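Local coordinates for protein FdhC (Acinetobacter nosocomialis, PDB 5KTC) that transfers a 3-hydroxybutanoyl group from coenzyme A to the amino group of a dTDP-linked 3-amino-3,6-dideoxy-D-galactose, as a sugar N-acyltransferase of the GNAT superfamily, at residues Phe4-Leu15 against Tyr64-Gln74. Numbering follows the deposited sequence.
Sequences FNLKANTTYLRL and YYFIIFRSDDQ. With MG (magnesium ion), chain E; FUH ([[(2~{R},3~{S},5~{R})-5-[5-methyl-2,4-bis(oxidanylidene)pyrimidin-1-yl]-3-oxidanyl-oxolan-2-yl]methoxy-oxidanyl-phosphoryl] [(2~{R},3~{R},4~{S},5~{R},6~{R})-6-methyl-3,5-bis(oxidanyl)-4-[[(3~{R})-3-oxidanylbutanoyl]amino]oxan-2-yl] hydrogen phosphate), chain C.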
ATOM      1  N   PHE A   4      -9.833   8.207   7.032  1.00 21.52           N
ATOM      2  CA  PHE A   4      -9.929   7.243   5.983  1.00 19.89           C
ATOM      3  C   PHE A   4     -10.981   6.195   6.311  1.00 20.50           C
ATOM      4  O   PHE A   4     -11.154   5.791   7.477  1.00 21.73           O
ATOM      5  CB  PHE A   4      -8.578   6.563   5.749  1.00 18.46           C
ATOM      6  CG  PHE A   4      -7.497   7.527   5.373  1.00 17.63           C
ATOM      7  CD1 PHE A   4      -7.301   7.901   4.043  1.00 17.09           C
ATOM      8  CD2 PHE A   4      -6.701   8.114   6.349  1.00 16.80           C
ATOM      9  CE1 PHE A   4      -6.300   8.810   3.688  1.00 17.93           C
ATOM     10  CE2 PHE A   4      -5.711   9.044   5.993  1.00 17.37           C
ATOM     11  CZ  PHE A   4      -5.512   9.383   4.670  1.00 16.71           C
ATOM     12  N   ASN A   5     -11.616   5.699   5.285  1.00 20.61           N
ATOM     13  CA  ASN A   5     -12.579   4.631   5.436  1.00 22.44           C
ATOM     14  C   ASN A   5     -12.274   3.617   4.351  1.00 19.34           C
ATOM     15  O   ASN A   5     -12.970   3.459   3.447  1.00 19.88           O
ATOM     16  CB  ASN A   5     -13.994   5.201   5.416  1.00 30.00           C
ATOM     17  CG  ASN A   5     -14.228   6.134   6.595  1.00 30.00           C
ATOM     18  OD1 ASN A   5     -14.315   5.711   7.733  1.00 30.00           O
ATOM     19  ND2 ASN A   5     -14.257   7.416   6.320  1.00 30.00           N
ATOM     20  N   LEU A   6     -11.171   2.923   4.531  1.00 17.10           N
ATOM     21  CA  LEU A   6     -10.640   2.030   3.543  1.00 14.92           C
ATOM     22  C   LEU A   6     -10.919   0.599   3.895  1.00 14.92           C
ATOM     23  O   LEU A   6     -10.323  -0.022   4.815  1.00 13.70           O
ATOM     24  CB  LEU A   6      -9.142   2.289   3.383  1.00 15.07           C
ATOM     25  CG  LEU A   6      -8.712   3.704   3.026  1.00 13.86           C
ATOM     26  CD1 LEU A   6      -7.170   3.842   3.221  1.00 14.41           C
ATOM     27  CD2 LEU A   6      -9.113   3.997   1.592  1.00 14.80           C
ATOM     28  N   LYS A   7     -11.817   0.004   3.094  1.00 15.96           N
ATOM     29  CA  LYS A   7     -12.119  -1.400   3.241  1.00 17.44           C
ATOM     30  C   LYS A   7     -12.441  -2.006   1.907  1.00 16.51           C
ATOM     31  O   LYS A   7     -13.050  -1.371   1.094  1.00 16.19           O
ATOM     32  CB  LYS A   7     -13.292  -1.620   4.219  1.00 22.36           C
ATOM     33  CG  LYS A   7     -14.610  -0.906   3.849  1.00 28.73           C
ATOM     34  CD  LYS A   7     -15.778  -1.096   4.890  1.00 36.19           C
ATOM     35  CE  LYS A   7     -16.290  -2.569   4.984  1.00 41.29           C
ATOM     36  NZ  LYS A   7     -16.562  -3.161   6.356  1.00 43.28           N
ATOM     37  N   ALA A   8     -12.012  -3.231   1.709  1.00 15.44           N
ATOM     38  CA  ALA A   8     -12.339  -3.972   0.499  1.00 17.21           C
ATOM     39  C   ALA A   8     -13.034  -5.217   0.909  1.00 17.65           C
ATOM     40  O   ALA A   8     -13.565  -5.309   2.041  1.00 17.19           O
ATOM     41  CB  ALA A   8     -11.105  -4.218  -0.358  1.00 16.69           C
ATOM     42  N   ASN A   9     -13.053  -6.172   0.019  1.00 20.35           N
ATOM     43  CA  ASN A   9     -13.755  -7.415   0.296  1.00 23.44           C
ATOM     44  C   ASN A   9     -13.271  -8.283   1.435  1.00 22.28           C
ATOM     45  O   ASN A   9     -14.068  -8.836   2.175  1.00 24.58           O
ATOM     46  CB  ASN A   9     -13.761  -8.271  -0.953  1.00 24.76           C
ATOM     47  CG  ASN A   9     -15.101  -8.309  -1.608  1.00 30.85           C
ATOM     48  OD1 ASN A   9     -16.022  -7.531  -1.288  1.00 34.18           O
ATOM     49  ND2 ASN A   9     -15.247  -9.243  -2.506  1.00 36.86           N
ATOM     50  N   THR A  10     -11.981  -8.501   1.493  1.00 17.94           N
ATOM     51  CA  THR A  10     -11.414  -9.390   2.459  1.00 17.53           C
ATOM     52  C   THR A  10     -10.463  -8.711   3.387  1.00 15.96           C
ATOM     53  O   THR A  10      -9.989  -9.371   4.269  1.00 14.24           O
ATOM     54  CB  THR A  10     -10.761 -10.612   1.851  1.00 17.32           C
ATOM     55  OG1 THR A  10      -9.499 -10.299   1.210  1.00 17.60           O
ATOM     56  CG2 THR A  10     -11.765 -11.356   0.858  1.00 18.97           C
ATOM     57  N   THR A  11     -10.217  -7.426   3.181  1.00 15.06           N
ATOM     58  CA  THR A  11      -9.245  -6.670   3.994  1.00 14.99           C
ATOM     59  C   THR A  11      -9.746  -5.287   4.314  1.00 14.15           C
ATOM     60  O   THR A  11     -10.703  -4.820   3.717  1.00 15.58           O
ATOM     61  CB  THR A  11      -7.888  -6.516   3.261  1.00 14.92           C
ATOM     62  OG1 THR A  11      -8.155  -5.933   1.990  1.00 14.36           O
ATOM     63  CG2 THR A  11      -7.155  -7.858   3.072  1.00 16.15           C
ATOM     64  N   TYR A  12      -9.078  -4.620   5.279  1.00 13.05           N
ATOM     65  CA  TYR A  12      -9.315  -3.249   5.584  1.00 12.68           C
ATOM     66  C   TYR A  12      -8.036  -2.651   6.121  1.00 13.45           C
ATOM     67  O   TYR A  12      -7.115  -3.387   6.490  1.00 13.50           O
ATOM     68  CB  TYR A  12     -10.440  -3.057   6.591  1.00 12.41           C
ATOM     69  CG  TYR A  12     -10.274  -3.661   7.952  1.00 12.07           C
ATOM     70  CD1 TYR A  12     -10.682  -4.966   8.221  1.00 11.91           C
ATOM     71  CD2 TYR A  12      -9.711  -2.950   8.982  1.00 11.89           C
ATOM     72  CE1 TYR A  12     -10.586  -5.515   9.479  1.00 12.80           C
ATOM     73  CE2 TYR A  12      -9.590  -3.508  10.253  1.00 12.56           C
ATOM     74  CZ  TYR A  12      -9.995  -4.802  10.514  1.00 13.23           C
ATOM     75  OH  TYR A  12      -9.803  -5.417  11.767  1.00 13.19           O
ATOM     76  N   LEU A  13      -7.962  -1.348   6.073  1.00 13.21           N
ATOM     77  CA  LEU A  13      -6.767  -0.603   6.499  1.00 13.00           C
ATOM     78  C   LEU A  13      -7.147   0.337   7.593  1.00 13.06           C
ATOM     79  O   LEU A  13      -8.189   0.940   7.544  1.00 14.03           O
ATOM     80  CB  LEU A  13      -6.183   0.265   5.369  1.00 13.55           C
ATOM     81  CG  LEU A  13      -5.738  -0.315   4.014  1.00 15.57           C
ATOM     82  CD1 LEU A  13      -4.695   0.498   3.275  1.00 17.81           C
ATOM     83  CD2 LEU A  13      -5.390  -1.757   3.969  1.00 15.83           C
ATOM     84  N   ARG A  14      -6.225   0.570   8.519  1.00 13.38           N
ATOM     85  CA  ARG A  14      -6.371   1.654   9.505  1.00 12.34           C
ATOM     86  C   ARG A  14      -5.048   2.262   9.845  1.00 12.96           C
ATOM     87  O   ARG A  14      -4.005   1.568   9.724  1.00 12.42           O
ATOM     88  CB  ARG A  14      -7.120   1.178  10.743  1.00 13.54           C
ATOM     89  CG  ARG A  14      -6.345   0.183  11.597  1.00 15.04           C
ATOM     90  CD  ARG A  14      -6.313   0.588  13.082  1.00 15.63           C
ATOM     91  NE  ARG A  14      -5.608  -0.407  13.859  1.00 15.96           N
ATOM     92  CZ  ARG A  14      -4.302  -0.457  14.090  1.00 16.46           C
ATOM     93  NH1 ARG A  14      -3.495   0.510  13.657  1.00 16.57           N
ATOM     94  NH2 ARG A  14      -3.800  -1.484  14.794  1.00 15.92           N
ATOM     95  N   LEU A  15      -5.054   3.532  10.254  1.00 12.14           N
ATOM     96  CA  LEU A  15      -3.763   4.209  10.518  1.00 13.81           C
ATOM     97  C   LEU A  15      -2.920   3.568  11.606  1.00 14.33           C
ATOM     98  O   LEU A  15      -3.445   3.122  12.643  1.00 14.51           O
ATOM     99  CB  LEU A  15      -4.022   5.667  10.860  1.00 14.98           C
ATOM    100  CG  LEU A  15      -4.596   6.509   9.697  1.00 14.91           C
ATOM    101  CD1 LEU A  15      -5.037   7.908  10.102  1.00 16.83           C
ATOM    102  CD2 LEU A  15      -3.575   6.599   8.578  1.00 15.34           C
ATOM    103  N   TYR A  64       0.834   9.004   5.424  1.00 13.36           N
ATOM    104  CA  TYR A  64      -0.187   8.145   5.958  1.00 13.04           C
ATOM    105  C   TYR A  64       0.251   6.718   5.865  1.00 12.19           C
ATOM    106  O   TYR A  64       0.553   6.233   4.767  1.00 11.95           O
ATOM    107  CB  TYR A  64      -1.492   8.343   5.184  1.00 14.11           C
ATOM    108  CG  TYR A  64      -1.977   9.756   5.264  1.00 15.46           C
ATOM    109  CD1 TYR A  64      -2.554  10.252   6.446  1.00 17.51           C
ATOM    110  CD2 TYR A  64      -1.794  10.645   4.225  1.00 15.77           C
ATOM    111  CE1 TYR A  64      -2.945  11.588   6.536  1.00 18.92           C
ATOM    112  CE2 TYR A  64      -2.217  11.986   4.318  1.00 18.70           C
ATOM    113  CZ  TYR A  64      -2.778  12.447   5.488  1.00 18.74           C
ATOM    114  OH  TYR A  64      -3.191  13.767   5.623  1.00 24.20           O
ATOM    115  N   TYR A  65       0.301   6.053   6.999  1.00 11.12           N
ATOM    116  CA  TYR A  65       0.874   4.713   7.156  1.00 10.64           C
ATOM    117  C   TYR A  65      -0.186   3.843   7.785  1.00 10.73           C
ATOM    118  O   TYR A  65      -0.791   4.270   8.766  1.00 11.54           O
ATOM    119  CB  TYR A  65       2.046   4.813   8.101  1.00 10.35           C
ATOM    120  CG  TYR A  65       2.957   3.665   8.285  1.00 10.36           C
ATOM    121  CD1 TYR A  65       2.969   2.567   7.454  1.00 10.58           C
ATOM    122  CD2 TYR A  65       3.888   3.703   9.315  1.00 11.54           C
ATOM    123  CE1 TYR A  65       3.888   1.535   7.645  1.00 10.82           C
ATOM    124  CE2 TYR A  65       4.811   2.680   9.516  1.00 11.23           C
ATOM    125  CZ  TYR A  65       4.811   1.594   8.677  1.00 11.19           C
ATOM    126  OH  TYR A  65       5.735   0.521   8.870  1.00 11.60           O
ATOM    127  N   PHE A  66      -0.453   2.683   7.191  1.00 10.61           N
ATOM    128  CA  PHE A  66      -1.559   1.806   7.558  1.00 10.72           C
ATOM    129  C   PHE A  66      -1.131   0.386   7.896  1.00 10.94           C
ATOM    130  O   PHE A  66      -0.207  -0.155   7.300  1.00 11.76           O
ATOM    131  CB  PHE A  66      -2.592   1.705   6.415  1.00 10.61           C
ATOM    132  CG  PHE A  66      -3.169   3.035   5.989  1.00  9.90           C
ATOM    133  CD1 PHE A  66      -2.516   3.811   5.083  1.00 10.31           C
ATOM    134  CD2 PHE A  66      -4.385   3.454   6.460  1.00 10.53           C
ATOM    135  CE1 PHE A  66      -2.991   5.034   4.677  1.00 11.00           C
ATOM    136  CE2 PHE A  66      -4.904   4.676   6.094  1.00 10.01           C
ATOM    137  CZ  PHE A  66      -4.217   5.482   5.179  1.00 10.95           C
ATOM    138  N   ILE A  67      -1.821  -0.189   8.874  1.00 10.32           N
ATOM    139  CA  ILE A  67      -1.834  -1.630   9.064  1.00 10.34           C
ATOM    140  C   ILE A  67      -2.955  -2.183   8.154  1.00  9.88           C
ATOM    141  O   ILE A  67      -4.015  -1.567   8.078  1.00 11.06           O
ATOM    142  CB  ILE A  67      -2.140  -2.040  10.510  1.00 10.49           C
ATOM    143  CG1 ILE A  67      -1.188  -1.354  11.479  1.00 10.84           C
ATOM    144  CG2 ILE A  67      -2.113  -3.543  10.639  1.00  9.90           C
ATOM    145  CD1 ILE A  67       0.290  -1.671  11.277  1.00 11.75           C
ATOM    146  N   ILE A  68      -2.635  -3.286   7.487  1.00  9.79           N
ATOM    147  CA  ILE A  68      -3.555  -4.027   6.671  1.00 10.69           C
ATOM    148  C   ILE A  68      -4.088  -5.159   7.548  1.00 11.26           C
ATOM    149  O   ILE A  68      -3.283  -5.896   8.150  1.00 11.21           O
ATOM    150  CB  ILE A  68      -2.902  -4.610   5.418  1.00 10.95           C
ATOM    151  CG1 ILE A  68      -2.189  -3.534   4.562  1.00 11.03           C
ATOM    152  CG2 ILE A  68      -3.978  -5.338   4.605  1.00 10.83           C
ATOM    153  CD1 ILE A  68      -1.362  -4.114   3.418  1.00 11.22           C
ATOM    154  N   PHE A  69      -5.409  -5.329   7.580  1.00 12.20           N
ATOM    155  CA  PHE A  69      -6.085  -6.341   8.414  1.00 13.18           C
ATOM    156  C   PHE A  69      -6.886  -7.272   7.534  1.00 14.28           C
ATOM    157  O   PHE A  69      -7.377  -6.831   6.524  1.00 13.76           O
ATOM    158  CB  PHE A  69      -7.068  -5.694   9.402  1.00 13.38           C
ATOM    159  CG  PHE A  69      -6.421  -5.161  10.633  1.00 12.82           C
ATOM    160  CD1 PHE A  69      -5.923  -3.824  10.671  1.00 13.14           C
ATOM    161  CD2 PHE A  69      -6.301  -5.986  11.768  1.00 12.60           C
ATOM    162  CE1 PHE A  69      -5.314  -3.346  11.835  1.00 12.99           C
ATOM    163  CE2 PHE A  69      -5.681  -5.500  12.904  1.00 13.41           C
ATOM    164  CZ  PHE A  69      -5.192  -4.183  12.935  1.00 12.34           C
ATOM    165  N   ARG A  70      -6.997  -8.537   7.935  1.00 16.00           N
ATOM    166  CA  ARG A  70      -8.010  -9.409   7.348  1.00 17.79           C
ATOM    167  C   ARG A  70      -9.354  -9.263   8.092  1.00 18.41           C
ATOM    168  O   ARG A  70      -9.431  -9.251   9.338  1.00 16.36           O
ATOM    169  CB  ARG A  70      -7.524 -10.814   7.110  1.00 18.96           C
ATOM    170  CG  ARG A  70      -7.293 -11.667   8.279  1.00 21.27           C
ATOM    171  CD  ARG A  70      -6.710 -12.980   7.853  1.00 22.84           C
ATOM    172  NE  ARG A  70      -7.774 -13.825   7.295  1.00 24.30           N
ATOM    173  CZ  ARG A  70      -7.579 -14.871   6.514  1.00 24.46           C
ATOM    174  NH1 ARG A  70      -6.365 -15.183   6.084  1.00 23.16           N
ATOM    175  NH2 ARG A  70      -8.637 -15.573   6.095  1.00 26.64           N
ATOM    176  N   SER A  71     -10.389  -9.028   7.286  1.00 15.99           N
ATOM    177  CA  SER A  71     -11.726  -8.747   7.744  1.00 17.30           C
ATOM    178  C   SER A  71     -12.411  -9.868   8.515  1.00 16.74           C
ATOM    179  O   SER A  71     -13.240  -9.571   9.334  1.00 16.36           O
ATOM    180  CB  SER A  71     -12.638  -8.494   6.538  1.00 18.73           C
ATOM    181  OG  SER A  71     -12.143  -7.372   5.840  1.00 21.61           O
ATOM    182  N   ASP A  72     -12.127 -11.114   8.181  1.00 16.37           N
ATOM    183  CA  ASP A  72     -12.886 -12.258   8.722  1.00 16.98           C
ATOM    184  C   ASP A  72     -12.582 -12.473  10.221  1.00 18.42           C
ATOM    185  O   ASP A  72     -13.504 -12.798  10.986  1.00 17.03           O
ATOM    186  CB  ASP A  72     -12.708 -13.510   7.859  1.00 17.40           C
ATOM    187  CG  ASP A  72     -11.320 -14.041   7.866  1.00 19.45           C
ATOM    188  OD1 ASP A  72     -10.401 -13.388   8.442  1.00 21.75           O
ATOM    189  OD2 ASP A  72     -11.102 -15.097   7.240  1.00 22.48           O
ATOM    190  N   ASP A  73     -11.320 -12.234  10.633  1.00 16.43           N
ATOM    191  CA  ASP A  73     -10.911 -12.351  12.041  1.00 16.80           C
ATOM    192  C   ASP A  73     -10.244 -11.125  12.655  1.00 15.75           C
ATOM    193  O   ASP A  73      -9.775 -11.160  13.791  1.00 14.54           O
ATOM    194  CB  ASP A  73      -9.990 -13.553  12.185  1.00 19.38           C
ATOM    195  CG  ASP A  73      -8.682 -13.384  11.474  1.00 20.60           C
ATOM    196  OD1 ASP A  73      -8.442 -12.325  10.893  1.00 24.21           O
ATOM    197  OD2 ASP A  73      -7.886 -14.305  11.524  1.00 25.69           O
ATOM    198  N   GLN A  74     -10.237 -10.028  11.928  1.00 14.44           N
ATOM    199  CA  GLN A  74      -9.666  -8.785  12.431  1.00 14.85           C
ATOM    200  C   GLN A  74      -8.219  -8.979  12.963  1.00 15.65           C
ATOM    201  O   GLN A  74      -7.856  -8.469  14.039  1.00 15.11           O
ATOM    202  CB  GLN A  74     -10.613  -8.108  13.463  1.00 15.40           C
ATOM    203  CG  GLN A  74     -12.003  -7.810  12.896  1.00 16.42           C
ATOM    204  CD  GLN A  74     -12.952  -8.965  13.169  1.00 18.74           C
ATOM    205  OE1 GLN A  74     -13.099  -9.365  14.319  1.00 20.55           O
ATOM    206  NE2 GLN A  74     -13.537  -9.555  12.141  1.00 18.03           N
TER
HETATM  207 MG    MG E 204     -12.282   4.571   9.191  1.00 17.22          MG
HETATM  208  O1  FUH C 202       7.052  -1.000  -1.275  1.00 12.43           O
HETATM  209  C1  FUH C 202       7.531  -0.430  -2.249  1.00 13.14           C
HETATM  210  C2  FUH C 202       6.734  -0.088  -3.465  1.00 12.66           C
HETATM  211  C3  FUH C 202       5.525  -0.970  -3.628  1.00 13.48           C
HETATM  212  O2  FUH C 202       5.830  -2.146  -4.421  1.00 13.17           O
HETATM  213  C4  FUH C 202       4.429  -0.243  -4.366  1.00 13.75           C
HETATM  214  N1  FUH C 202       8.861  -0.017  -2.283  1.00 13.50           N
HETATM  215  C5  FUH C 202       9.652   0.014  -1.048  1.00 13.92           C
HETATM  216  C6  FUH C 202      11.050  -0.595  -1.263  1.00 15.28           C
HETATM  217  O3  FUH C 202      11.639   0.091  -2.284  1.00 18.96           O
HETATM  218  C7  FUH C 202      11.981  -0.412  -0.086  1.00 15.92           C
HETATM  219  C8  FUH C 202      13.463  -0.749  -0.379  1.00 17.19           C
HETATM  220  O4  FUH C 202      11.958   0.954   0.365  1.00 15.76           O
HETATM  221  C9  FUH C 202       9.791   1.451  -0.577  1.00 13.56           C
HETATM  222  O5  FUH C 202       8.533   2.004  -0.162  1.00 13.47           O
HETATM  223  C10 FUH C 202      10.654   1.505   0.619  1.00 14.50           C
HETATM  224  O6  FUH C 202      10.005   0.764   1.641  1.00 13.15           O
HETATM  225  P1  FUH C 202      10.464   0.833   3.140  1.00 12.94           P
HETATM  226  O7  FUH C 202      11.618  -0.055   3.426  1.00 12.74           O
HETATM  227  O8  FUH C 202       9.222   0.393   3.915  1.00 13.19           O
HETATM  228  O9  FUH C 202      10.620   2.339   3.628  1.00 15.52           O
HETATM  229  P2  FUH C 202      11.827   3.384   3.506  1.00 14.82           P
HETATM  230  O10 FUH C 202      11.257   4.639   2.941  1.00 15.82           O
HETATM  231  O11 FUH C 202      12.888   2.728   2.633  1.00 16.61           O
HETATM  232  O12 FUH C 202      12.196   3.505   5.028  1.00 15.70           O
HETATM  233  C11 FUH C 202      12.865   4.675   5.508  1.00 17.17           C
HETATM  234  C12 FUH C 202      13.684   4.284   6.712  1.00 17.01           C
HETATM  235  C13 FUH C 202      14.510   2.996   6.512  1.00 19.62           C
HETATM  236  O13 FUH C 202      15.766   3.050   7.212  1.00 19.23           O
HETATM  237  C14 FUH C 202      13.700   1.904   7.197  1.00 17.73           C
HETATM  238  C15 FUH C 202      13.033   2.684   8.303  1.00 17.28           C
HETATM  239  O14 FUH C 202      12.820   4.037   7.826  1.00 16.92           O
HETATM  240  N2  FUH C 202      11.671   2.254   8.689  1.00 17.84           N
HETATM  241  C16 FUH C 202      10.628   2.358   7.819  1.00 18.06           C
HETATM  242  C17 FUH C 202       9.339   2.009   8.226  1.00 18.27           C
HETATM  243  C18 FUH C 202       8.146   2.122   7.302  1.00 18.23           C
HETATM  244  C19 FUH C 202       9.187   1.515   9.559  1.00 17.14           C
HETATM  245  O15 FUH C 202       7.998   1.228   9.995  1.00 15.24           O
HETATM  246  N3  FUH C 202      10.231   1.424  10.394  1.00 15.91           N
HETATM  247  C20 FUH C 202      11.432   1.830   9.967  1.00 17.78           C
HETATM  248  O16 FUH C 202      12.462   1.712  10.787  1.00 17.96           O
HETATM  249  O   HOH W   1     -13.545  -5.698   4.669  1.00 29.21           O
HETATM  250  O   HOH W   2     -11.180 -11.656   5.389  1.00 18.35           O
HETATM  251  O   HOH W   3     -11.806   6.613  10.203  1.00 24.18           O
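The edge of the GNAT sheet is formed here: outermost strand 11-15 pairs antiparallel with strand 63-70. Y12 and F69 are a hydrogen-bonded pair, with F69 N 2.8 Å from Y12 O. R14 and I67 also exchange two backbone bonds. Just past the strands, the S71 N-H bonds T10 O. F69 CB packs over the Y12 ring face, 3.4 Å from its centroid; the two rings are near parallel but hardly overlap. Y12 reaches this place because CG stands between the backbone N and carbonyl carbon (chi1 61°). Its OH ends beside Q74 CB, at 3.3 Å. The R14 guanidinium runs past the F69 rim, with NH2 3.6 Å from CZ of F69. R14 NH1 bonds L15 O and also pairs with D20.

On the face opposite Y12 and F69, L13 CD2 packs alongside I68 CG1. At the far end F4, Y64 and F66 form an aromatic cluster. The F4 edge meets the Y64 face, planes at 68°, and the F66 edge meets the F4 face at 85°. L15 CD2 lies over a face of F66, 3.8 Å from the ring centroid. F4 O binds the magnesium ion at 2.4 Å. N5 OD1 also binds it, at 2.7 Å, as does a water. Y65 OH donates to O15 of the product's thymine, 2.6 Å away. Such an antiparallel first pair of strands is typical of the GNAT fold.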